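Local coordinates for D-glycero-D-manno-heptose 1-phosphate kinase (Bacteroides thetaiotaomicron, PDB 3K85), which probably uses ATP to phosphorylate a sugar phosphate, D-glycero-D-manno-heptose 1-phosphate, as a member of the GHMP kinase family, at residues L80-L94 against V120-P134. Sequence-based numbering, arbitrary orientation.
Sequences LIKGVYNRIIRDYRL and VVCILKAFIEWLSLP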
ATOM      1  N   LEU A  80     -29.736  -5.770 -11.098  1.00 37.20           N
ATOM      2  CA  LEU A  80     -28.346  -5.338 -11.176  1.00 34.17           C
ATOM      3  C   LEU A  80     -27.894  -5.047 -12.600  1.00 34.80           C
ATOM      4  O   LEU A  80     -27.320  -3.993 -12.872  1.00 35.89           O
ATOM      5  CB  LEU A  80     -27.450  -6.393 -10.544  1.00 33.03           C
ATOM      6  CG  LEU A  80     -27.174  -6.256  -9.044  1.00 30.87           C
ATOM      7  CD1 LEU A  80     -28.360  -5.690  -8.323  1.00 30.61           C
ATOM      8  CD2 LEU A  80     -26.793  -7.609  -8.496  1.00 29.21           C
ATOM      9  N   ILE A  81     -28.153  -5.977 -13.510  1.00 33.95           N
ATOM     10  CA  ILE A  81     -27.780  -5.796 -14.908  1.00 34.20           C
ATOM     11  C   ILE A  81     -28.555  -4.629 -15.514  1.00 35.92           C
ATOM     12  O   ILE A  81     -27.997  -3.779 -16.219  1.00 34.97           O
ATOM     13  CB  ILE A  81     -28.089  -7.058 -15.722  1.00 32.66           C
ATOM     14  CG1 ILE A  81     -27.121  -8.173 -15.327  1.00 35.51           C
ATOM     15  CG2 ILE A  81     -28.025  -6.757 -17.213  1.00 32.61           C
ATOM     16  CD1 ILE A  81     -27.350  -9.458 -16.091  1.00 32.39           C
ATOM     17  N   LYS A  82     -29.854  -4.602 -15.247  1.00 37.45           N
ATOM     18  CA  LYS A  82     -30.709  -3.541 -15.759  1.00 38.55           C
ATOM     19  C   LYS A  82     -30.277  -2.184 -15.193  1.00 37.12           C
ATOM     20  O   LYS A  82     -30.189  -1.196 -15.923  1.00 35.77           O
ATOM     21  CB  LYS A  82     -32.167  -3.862 -15.420  1.00 40.02           C
ATOM     22  CG  LYS A  82     -32.681  -5.091 -16.174  1.00 43.74           C
ATOM     23  CD  LYS A  82     -34.049  -5.545 -15.691  1.00 46.02           C
ATOM     24  CE  LYS A  82     -34.532  -6.748 -16.488  1.00 47.28           C
ATOM     25  NZ  LYS A  82     -35.834  -7.249 -15.975  1.00 49.32           N
ATOM     26  N   GLY A  83     -29.998  -2.141 -13.893  1.00 37.04           N
ATOM     27  CA  GLY A  83     -29.547  -0.897 -13.287  1.00 39.49           C
ATOM     28  C   GLY A  83     -28.280  -0.359 -13.958  1.00 39.09           C
ATOM     29  O   GLY A  83     -28.204   0.816 -14.335  1.00 38.51           O
ATOM     30  N   VAL A  84     -27.282  -1.222 -14.124  1.00 36.54           N
ATOM     31  CA  VAL A  84     -26.038  -0.807 -14.746  1.00 34.14           C
ATOM     32  C   VAL A  84     -26.275  -0.377 -16.176  1.00 33.11           C
ATOM     33  O   VAL A  84     -25.859   0.705 -16.584  1.00 31.37           O
ATOM     34  CB  VAL A  84     -24.997  -1.937 -14.732  1.00 34.36           C
ATOM     35  CG1 VAL A  84     -23.721  -1.469 -15.417  1.00 34.27           C
ATOM     36  CG2 VAL A  84     -24.710  -2.357 -13.295  1.00 32.97           C
ATOM     37  N   TYR A  85     -26.940  -1.229 -16.946  1.00 32.27           N
ATOM     38  CA  TYR A  85     -27.224  -0.904 -18.334  1.00 31.98           C
ATOM     39  C   TYR A  85     -27.956   0.437 -18.474  1.00 33.39           C
ATOM     40  O   TYR A  85     -27.633   1.238 -19.355  1.00 34.74           O
ATOM     41  CB  TYR A  85     -28.069  -2.000 -18.974  1.00 31.36           C
ATOM     42  CG  TYR A  85     -28.505  -1.648 -20.369  1.00 32.11           C
ATOM     43  CD1 TYR A  85     -27.601  -1.681 -21.423  1.00 31.25           C
ATOM     44  CD2 TYR A  85     -29.809  -1.211 -20.629  1.00 32.16           C
ATOM     45  CE1 TYR A  85     -27.972  -1.285 -22.702  1.00 32.12           C
ATOM     46  CE2 TYR A  85     -30.192  -0.811 -21.907  1.00 31.02           C
ATOM     47  CZ  TYR A  85     -29.268  -0.847 -22.936  1.00 32.37           C
ATOM     48  OH  TYR A  85     -29.609  -0.417 -24.198  1.00 34.51           O
ATOM     49  N   ASN A  86     -28.944   0.687 -17.618  1.00 33.03           N
ATOM     50  CA  ASN A  86     -29.696   1.941 -17.708  1.00 34.08           C
ATOM     51  C   ASN A  86     -28.809   3.152 -17.406  1.00 36.33           C
ATOM     52  O   ASN A  86     -28.757   4.123 -18.186  1.00 34.52           O
ATOM     53  CB  ASN A  86     -30.903   1.920 -16.756  1.00 33.00           C
ATOM     54  CG  ASN A  86     -31.990   0.944 -17.206  1.00 31.11           C
ATOM     55  OD1 ASN A  86     -32.132   0.657 -18.396  1.00 28.99           O
ATOM     56  ND2 ASN A  86     -32.767   0.447 -16.255  1.00 28.93           N
ATOM     57  N   ARG A  87     -28.108   3.071 -16.275  1.00 35.79           N
ATOM     58  CA  ARG A  87     -27.209   4.119 -15.817  1.00 36.25           C
ATOM     59  C   ARG A  87     -26.181   4.484 -16.881  1.00 36.61           C
ATOM     60  O   ARG A  87     -25.913   5.666 -17.095  1.00 38.39           O
ATOM     61  CB  ARG A  87     -26.488   3.662 -14.548  1.00 38.99           C
ATOM     62  CG  ARG A  87     -25.912   4.789 -13.700  1.00 40.04           C
ATOM     63  CD  ARG A  87     -27.015   5.530 -12.950  1.00 39.67           C
ATOM     64  NE  ARG A  87     -26.485   6.249 -11.794  1.00 37.26           N
ATOM     65  CZ  ARG A  87     -25.681   7.296 -11.894  1.00 40.06           C
ATOM     66  NH1 ARG A  87     -25.337   7.741 -13.097  1.00 40.00           N
ATOM     67  NH2 ARG A  87     -25.200   7.876 -10.800  1.00 39.90           N
ATOM     68  N   ILE A  88     -25.606   3.476 -17.544  1.00 34.55           N
ATOM     69  CA  ILE A  88     -24.600   3.713 -18.583  1.00 32.98           C
ATOM     70  C   ILE A  88     -25.233   4.335 -19.824  1.00 33.59           C
ATOM     71  O   ILE A  88     -24.624   5.183 -20.489  1.00 30.95           O
ATOM     72  CB  ILE A  88     -23.840   2.391 -19.012  1.00 31.74           C
ATOM     73  CG1 ILE A  88     -23.005   1.837 -17.850  1.00 28.80           C
ATOM     74  CG2 ILE A  88     -22.894   2.680 -20.172  1.00 30.77           C
ATOM     75  CD1 ILE A  88     -21.988   2.822 -17.306  1.00 28.42           C
ATOM     76  N   ILE A  89     -26.449   3.907 -20.153  1.00 35.52           N
ATOM     77  CA  ILE A  89     -27.127   4.478 -21.323  1.00 36.38           C
ATOM     78  C   ILE A  89     -27.402   5.958 -21.070  1.00 35.29           C
ATOM     79  O   ILE A  89     -27.227   6.782 -21.966  1.00 35.46           O
ATOM     80  CB  ILE A  89     -28.475   3.768 -21.634  1.00 36.50           C
ATOM     81  CG1 ILE A  89     -28.221   2.315 -22.048  1.00 35.45           C
ATOM     82  CG2 ILE A  89     -29.204   4.505 -22.766  1.00 36.99           C
ATOM     83  CD1 ILE A  89     -27.455   2.170 -23.352  1.00 34.86           C
ATOM     84  N   ARG A  90     -27.817   6.285 -19.845  1.00 34.26           N
ATOM     85  CA  ARG A  90     -28.105   7.665 -19.472  1.00 36.04           C
ATOM     86  C   ARG A  90     -26.860   8.537 -19.380  1.00 36.57           C
ATOM     87  O   ARG A  90     -26.728   9.527 -20.103  1.00 35.54           O
ATOM     88  CB  ARG A  90     -28.830   7.725 -18.127  1.00 36.85           C
ATOM     89  CG  ARG A  90     -30.224   7.160 -18.146  1.00 37.19           C
ATOM     90  CD  ARG A  90     -31.053   7.834 -17.085  1.00 37.89           C
ATOM     91  NE  ARG A  90     -30.542   7.585 -15.747  1.00 40.56           N
ATOM     92  CZ  ARG A  90     -30.668   6.427 -15.107  1.00 41.81           C
ATOM     93  NH1 ARG A  90     -31.296   5.409 -15.692  1.00 41.11           N
ATOM     94  NH2 ARG A  90     -30.179   6.292 -13.880  1.00 39.91           N
ATOM     95  N   ASP A  91     -25.954   8.167 -18.481  1.00 36.60           N
ATOM     96  CA  ASP A  91     -24.727   8.920 -18.274  1.00 36.49           C
ATOM     97  C   ASP A  91     -23.938   9.226 -19.530  1.00 35.33           C
ATOM     98  O   ASP A  91     -23.308  10.274 -19.629  1.00 35.64           O
ATOM     99  CB  ASP A  91     -23.830   8.198 -17.275  1.00 37.41           C
ATOM    100  CG  ASP A  91     -24.265   8.431 -15.849  1.00 39.95           C
ATOM    101  OD1 ASP A  91     -25.270   9.152 -15.653  1.00 41.85           O
ATOM    102  OD2 ASP A  91     -23.609   7.902 -14.929  1.00 42.21           O
ATOM    103  N   TYR A  92     -23.972   8.327 -20.498  1.00 35.55           N
ATOM    104  CA  TYR A  92     -23.228   8.561 -21.718  1.00 37.18           C
ATOM    105  C   TYR A  92     -24.115   8.886 -22.923  1.00 38.56           C
ATOM    106  O   TYR A  92     -23.621   9.019 -24.052  1.00 38.43           O
ATOM    107  CB  TYR A  92     -22.302   7.360 -21.971  1.00 37.46           C
ATOM    108  CG  TYR A  92     -21.279   7.241 -20.866  1.00 36.21           C
ATOM    109  CD1 TYR A  92     -20.153   8.070 -20.851  1.00 37.76           C
ATOM    110  CD2 TYR A  92     -21.505   6.418 -19.761  1.00 34.99           C
ATOM    111  CE1 TYR A  92     -19.285   8.093 -19.766  1.00 35.27           C
ATOM    112  CE2 TYR A  92     -20.644   6.434 -18.666  1.00 34.19           C
ATOM    113  CZ  TYR A  92     -19.537   7.279 -18.676  1.00 36.52           C
ATOM    114  OH  TYR A  92     -18.701   7.352 -17.588  1.00 37.00           O
ATOM    115  N   ARG A  93     -25.418   9.035 -22.668  1.00 39.13           N
ATOM    116  CA  ARG A  93     -26.397   9.373 -23.706  1.00 40.38           C
ATOM    117  C   ARG A  93     -26.204   8.504 -24.939  1.00 39.64           C
ATOM    118  O   ARG A  93     -26.089   9.010 -26.053  1.00 39.22           O
ATOM    119  CB  ARG A  93     -26.237  10.838 -24.110  1.00 42.11           C
ATOM    120  CG  ARG A  93     -26.222  11.837 -22.963  1.00 46.77           C
ATOM    121  CD  ARG A  93     -25.862  13.227 -23.500  1.00 52.10           C
ATOM    122  NE  ARG A  93     -26.485  13.465 -24.808  1.00 58.04           N
ATOM    123  CZ  ARG A  93     -26.425  14.607 -25.493  1.00 59.69           C
ATOM    124  NH1 ARG A  93     -25.763  15.649 -25.001  1.00 61.54           N
ATOM    125  NH2 ARG A  93     -27.020  14.703 -26.681  1.00 59.08           N
ATOM    126  N   LEU A  94     -26.188   7.193 -24.745  1.00 42.64           N
ATOM    127  CA  LEU A  94     -25.962   6.267 -25.852  1.00 45.42           C
ATOM    128  C   LEU A  94     -27.230   5.717 -26.494  1.00 47.04           C
ATOM    129  O   LEU A  94     -28.281   5.645 -25.853  1.00 46.80           O
ATOM    130  CB  LEU A  94     -25.102   5.102 -25.359  1.00 45.47           C
ATOM    131  CG  LEU A  94     -23.864   5.515 -24.556  1.00 46.09           C
ATOM    132  CD1 LEU A  94     -23.218   4.285 -23.932  1.00 45.27           C
ATOM    133  CD2 LEU A  94     -22.889   6.251 -25.476  1.00 46.46           C
ATOM    134  N   VAL A 120     -22.096  -5.720  -9.241  1.00 23.80           N
ATOM    135  CA  VAL A 120     -22.356  -4.440  -9.909  1.00 23.14           C
ATOM    136  C   VAL A 120     -21.025  -3.918 -10.479  1.00 22.64           C
ATOM    137  O   VAL A 120     -20.957  -3.476 -11.627  1.00 26.24           O
ATOM    138  CB  VAL A 120     -22.936  -3.387  -8.920  1.00 26.36           C
ATOM    139  CG1 VAL A 120     -22.948  -2.004  -9.572  1.00 24.59           C
ATOM    140  CG2 VAL A 120     -24.348  -3.780  -8.507  1.00 25.20           C
ATOM    141  N   VAL A 121     -19.962  -3.991  -9.683  1.00 20.22           N
ATOM    142  CA  VAL A 121     -18.650  -3.550 -10.148  1.00 21.62           C
ATOM    143  C   VAL A 121     -18.241  -4.379 -11.361  1.00 22.08           C
ATOM    144  O   VAL A 121     -17.829  -3.845 -12.384  1.00 22.30           O
ATOM    145  CB  VAL A 121     -17.567  -3.710  -9.042  1.00 23.44           C
ATOM    146  CG1 VAL A 121     -16.166  -3.346  -9.599  1.00 20.01           C
ATOM    147  CG2 VAL A 121     -17.928  -2.826  -7.841  1.00 21.91           C
ATOM    148  N   CYS A 122     -18.370  -5.694 -11.245  1.00 23.38           N
ATOM    149  CA  CYS A 122     -18.023  -6.585 -12.341  1.00 24.47           C
ATOM    150  C   CYS A 122     -18.780  -6.202 -13.609  1.00 23.48           C
ATOM    151  O   CYS A 122     -18.193  -6.054 -14.677  1.00 20.37           O
ATOM    152  CB  CYS A 122     -18.342  -8.040 -11.958  1.00 27.80           C
ATOM    153  SG  CYS A 122     -17.915  -9.213 -13.248  1.00 33.02           S
ATOM    154  N   ILE A 123     -20.094  -6.039 -13.494  1.00 25.89           N
ATOM    155  CA  ILE A 123     -20.890  -5.667 -14.659  1.00 25.31           C
ATOM    156  C   ILE A 123     -20.400  -4.338 -15.220  1.00 24.67           C
ATOM    157  O   ILE A 123     -20.247  -4.189 -16.439  1.00 25.14           O
ATOM    158  CB  ILE A 123     -22.388  -5.565 -14.305  1.00 27.29           C
ATOM    159  CG1 ILE A 123     -22.900  -6.930 -13.839  1.00 26.65           C
ATOM    160  CG2 ILE A 123     -23.172  -5.088 -15.509  1.00 26.58           C
ATOM    161  CD1 ILE A 123     -24.320  -6.895 -13.327  1.00 31.80           C
ATOM    162  N   LEU A 124     -20.148  -3.375 -14.337  1.00 25.07           N
ATOM    163  CA  LEU A 124     -19.646  -2.067 -14.763  1.00 25.43           C
ATOM    164  C   LEU A 124     -18.348  -2.233 -15.544  1.00 23.49           C
ATOM    165  O   LEU A 124     -18.151  -1.636 -16.609  1.00 20.92           O
ATOM    166  CB  LEU A 124     -19.403  -1.171 -13.547  1.00 25.95           C
ATOM    167  CG  LEU A 124     -20.563  -0.224 -13.238  1.00 28.20           C
ATOM    168  CD1 LEU A 124     -20.372   0.432 -11.884  1.00 29.42           C
ATOM    169  CD2 LEU A 124     -20.647   0.820 -14.342  1.00 27.86           C
ATOM    170  N   LYS A 125     -17.459  -3.061 -15.007  1.00 24.91           N
ATOM    171  CA  LYS A 125     -16.190  -3.306 -15.659  1.00 24.69           C
ATOM    172  C   LYS A 125     -16.386  -3.869 -17.060  1.00 24.30           C
ATOM    173  O   LYS A 125     -15.663  -3.490 -17.992  1.00 24.53           O
ATOM    174  CB  LYS A 125     -15.329  -4.246 -14.816  1.00 28.38           C
ATOM    175  CG  LYS A 125     -14.180  -3.543 -14.105  1.00 35.35           C
ATOM    176  CD  LYS A 125     -13.268  -2.859 -15.128  1.00 40.86           C
ATOM    177  CE  LYS A 125     -11.994  -2.337 -14.495  1.00 44.14           C
ATOM    178  NZ  LYS A 125     -12.299  -1.516 -13.294  1.00 49.62           N
ATOM    179  N   ALA A 126     -17.362  -4.759 -17.233  1.00 22.16           N
ATOM    180  CA  ALA A 126     -17.587  -5.314 -18.563  1.00 22.94           C
ATOM    181  C   ALA A 126     -18.009  -4.180 -19.488  1.00 23.55           C
ATOM    182  O   ALA A 126     -17.483  -4.059 -20.589  1.00 22.13           O
ATOM    183  CB  ALA A 126     -18.657  -6.392 -18.526  1.00 24.30           C
ATOM    184  N   PHE A 127     -18.944  -3.342 -19.036  1.00 24.19           N
ATOM    185  CA  PHE A 127     -19.392  -2.212 -19.854  1.00 25.77           C
ATOM    186  C   PHE A 127     -18.245  -1.242 -20.146  1.00 25.59           C
ATOM    187  O   PHE A 127     -18.078  -0.802 -21.293  1.00 26.44           O
ATOM    188  CB  PHE A 127     -20.563  -1.469 -19.183  1.00 25.48           C
ATOM    189  CG  PHE A 127     -21.910  -2.103 -19.444  1.00 29.00           C
ATOM    190  CD1 PHE A 127     -22.531  -1.969 -20.685  1.00 29.35           C
ATOM    191  CD2 PHE A 127     -22.543  -2.864 -18.463  1.00 30.10           C
ATOM    192  CE1 PHE A 127     -23.763  -2.583 -20.940  1.00 29.81           C
ATOM    193  CE2 PHE A 127     -23.765  -3.480 -18.709  1.00 29.49           C
ATOM    194  CZ  PHE A 127     -24.376  -3.338 -19.951  1.00 28.49           C
ATOM    195  N   ILE A 128     -17.447  -0.923 -19.128  1.00 22.85           N
ATOM    196  CA  ILE A 128     -16.316  -0.012 -19.322  1.00 23.52           C
ATOM    197  C   ILE A 128     -15.370  -0.566 -20.391  1.00 24.92           C
ATOM    198  O   ILE A 128     -14.973   0.147 -21.317  1.00 25.08           O
ATOM    199  CB  ILE A 128     -15.529   0.184 -18.008  1.00 24.53           C
ATOM    200  CG1 ILE A 128     -16.437   0.826 -16.956  1.00 21.59           C
ATOM    201  CG2 ILE A 128     -14.274   1.014 -18.272  1.00 22.14           C
ATOM    202  CD1 ILE A 128     -15.849   0.868 -15.554  1.00 23.56           C
ATOM    203  N   GLU A 129     -15.011  -1.839 -20.257  1.00 24.58           N
ATOM    204  CA  GLU A 129     -14.136  -2.509 -21.222  1.00 27.53           C
ATOM    205  C   GLU A 129     -14.809  -2.484 -22.599  1.00 27.58           C
ATOM    206  O   GLU A 129     -14.202  -2.141 -23.616  1.00 28.36           O
ATOM    207  CB  GLU A 129     -13.922  -3.960 -20.780  1.00 28.82           C
ATOM    208  CG  GLU A 129     -12.915  -4.736 -21.595  1.00 31.96           C
ATOM    209  CD  GLU A 129     -11.540  -4.108 -21.560  1.00 33.55           C
ATOM    210  OE1 GLU A 129     -11.098  -3.700 -20.462  1.00 34.68           O
ATOM    211  OE2 GLU A 129     -10.899  -4.033 -22.634  1.00 36.15           O
ATOM    212  N   TRP A 130     -16.078  -2.860 -22.601  1.00 28.19           N
ATOM    213  CA  TRP A 130     -16.932  -2.906 -23.786  1.00 30.02           C
ATOM    214  C   TRP A 130     -16.977  -1.542 -24.513  1.00 29.88           C
ATOM    215  O   TRP A 130     -16.595  -1.431 -25.679  1.00 27.87           O
ATOM    216  CB  TRP A 130     -18.328  -3.356 -23.302  1.00 30.66           C
ATOM    217  CG  TRP A 130     -19.535  -3.311 -24.226  1.00 35.17           C
ATOM    218  CD1 TRP A 130     -20.859  -3.279 -23.833  1.00 34.81           C
ATOM    219  CD2 TRP A 130     -19.549  -3.341 -25.653  1.00 35.03           C
ATOM    220  NE1 TRP A 130     -21.683  -3.287 -24.927  1.00 37.10           N
ATOM    221  CE2 TRP A 130     -20.908  -3.325 -26.057  1.00 37.95           C
ATOM    222  CE3 TRP A 130     -18.553  -3.380 -26.633  1.00 38.73           C
ATOM    223  CZ2 TRP A 130     -21.288  -3.345 -27.402  1.00 38.99           C
ATOM    224  CZ3 TRP A 130     -18.931  -3.401 -27.973  1.00 40.90           C
ATOM    225  CH2 TRP A 130     -20.287  -3.382 -28.342  1.00 42.15           C
ATOM    226  N   LEU A 131     -17.401  -0.497 -23.809  1.00 30.52           N
ATOM    227  CA  LEU A 131     -17.541   0.820 -24.432  1.00 33.15           C
ATOM    228  C   LEU A 131     -16.413   1.839 -24.190  1.00 35.00           C
ATOM    229  O   LEU A 131     -16.633   3.044 -24.325  1.00 36.19           O
ATOM    230  CB  LEU A 131     -18.879   1.423 -23.996  1.00 31.03           C
ATOM    231  CG  LEU A 131     -20.040   0.414 -23.945  1.00 31.20           C
ATOM    232  CD1 LEU A 131     -21.188   0.980 -23.136  1.00 32.94           C
ATOM    233  CD2 LEU A 131     -20.481   0.060 -25.342  1.00 31.83           C
ATOM    234  N   SER A 132     -15.216   1.362 -23.855  1.00 35.60           N
ATOM    235  CA  SER A 132     -14.074   2.245 -23.593  1.00 35.67           C
ATOM    236  C   SER A 132     -14.478   3.488 -22.799  1.00 35.53           C
ATOM    237  O   SER A 132     -14.123   4.609 -23.164  1.00 35.12           O
ATOM    238  CB  SER A 132     -13.423   2.683 -24.905  1.00 35.11           C
ATOM    239  OG  SER A 132     -12.943   1.569 -25.636  1.00 38.24           O
ATOM    240  N   LEU A 133     -15.217   3.277 -21.715  1.00 34.49           N
ATOM    241  CA  LEU A 133     -15.685   4.370 -20.870  1.00 35.24           C
ATOM    242  C   LEU A 133     -14.573   4.958 -20.005  1.00 36.24           C
ATOM    243  O   LEU A 133     -13.721   4.239 -19.495  1.00 35.06           O
ATOM    244  CB  LEU A 133     -16.818   3.878 -19.965  1.00 32.72           C
ATOM    245  CG  LEU A 133     -18.005   3.215 -20.670  1.00 29.28           C
ATOM    246  CD1 LEU A 133     -18.941   2.642 -19.637  1.00 28.79           C
ATOM    247  CD2 LEU A 133     -18.722   4.230 -21.542  1.00 29.15           C
ATOM    248  N   PRO A 134     -14.578   6.286 -19.822  1.00 38.24           N
ATOM    249  CA  PRO A 134     -13.556   6.949 -19.007  1.00 38.14           C
ATOM    250  C   PRO A 134     -13.815   6.845 -17.498  1.00 37.87           C
ATOM    251  O   PRO A 134     -13.945   7.863 -16.818  1.00 39.19           O
ATOM    252  CB  PRO A 134     -13.614   8.386 -19.506  1.00 38.19           C
ATOM    253  CG  PRO A 134     -15.081   8.564 -19.773  1.00 38.70           C
ATOM    254  CD  PRO A 134     -15.450   7.277 -20.482  1.00 37.38           C
TER
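A knob-into-hole contact joins two helices of the GHMP kinase N-terminal domain: V84 of helix 80-91 sits among V120, I123, L124 and F127 of helix 120-131. The axes of these segments run in roughly the same direction, crossing at -41° with a closest approach of 9.7 Å. With chi1 at 179°, V84 CG1 points away from its own N and enters the hole on the F127 and L124 side. It lies 3.6 Å from F127 CD2 and 3.7 Å from I123 CG2. V84 CG2 rests against I123 CG2 and reaches V120 CG1. Before the knob, I81 CG1 meets I123 CD1 at 3.7 Å, the side chains crossing at about a right angle. F127 CZ comes to the edge of the Y85 ring, 3.9 Å from Y85 CD1. The Y85 hydroxyl is hydrogen-bonded to M69 O and K97 N. In this ribosomal-protein-S5-like fold, C122 and A126 pack helix 120-131 on strand 39-47 of the mixed sheet. One turn after V84, I88 forks: CG2 touches L131 CD1 at 3.8 Å, while CD1 reaches L124 CD2 and L133 CD1. Both helices end in Schellman motifs, at R93 and S132. Nearby, L133 CD2 makes a CH-pi contact over one face of the Y92 ring, 7° off the normal.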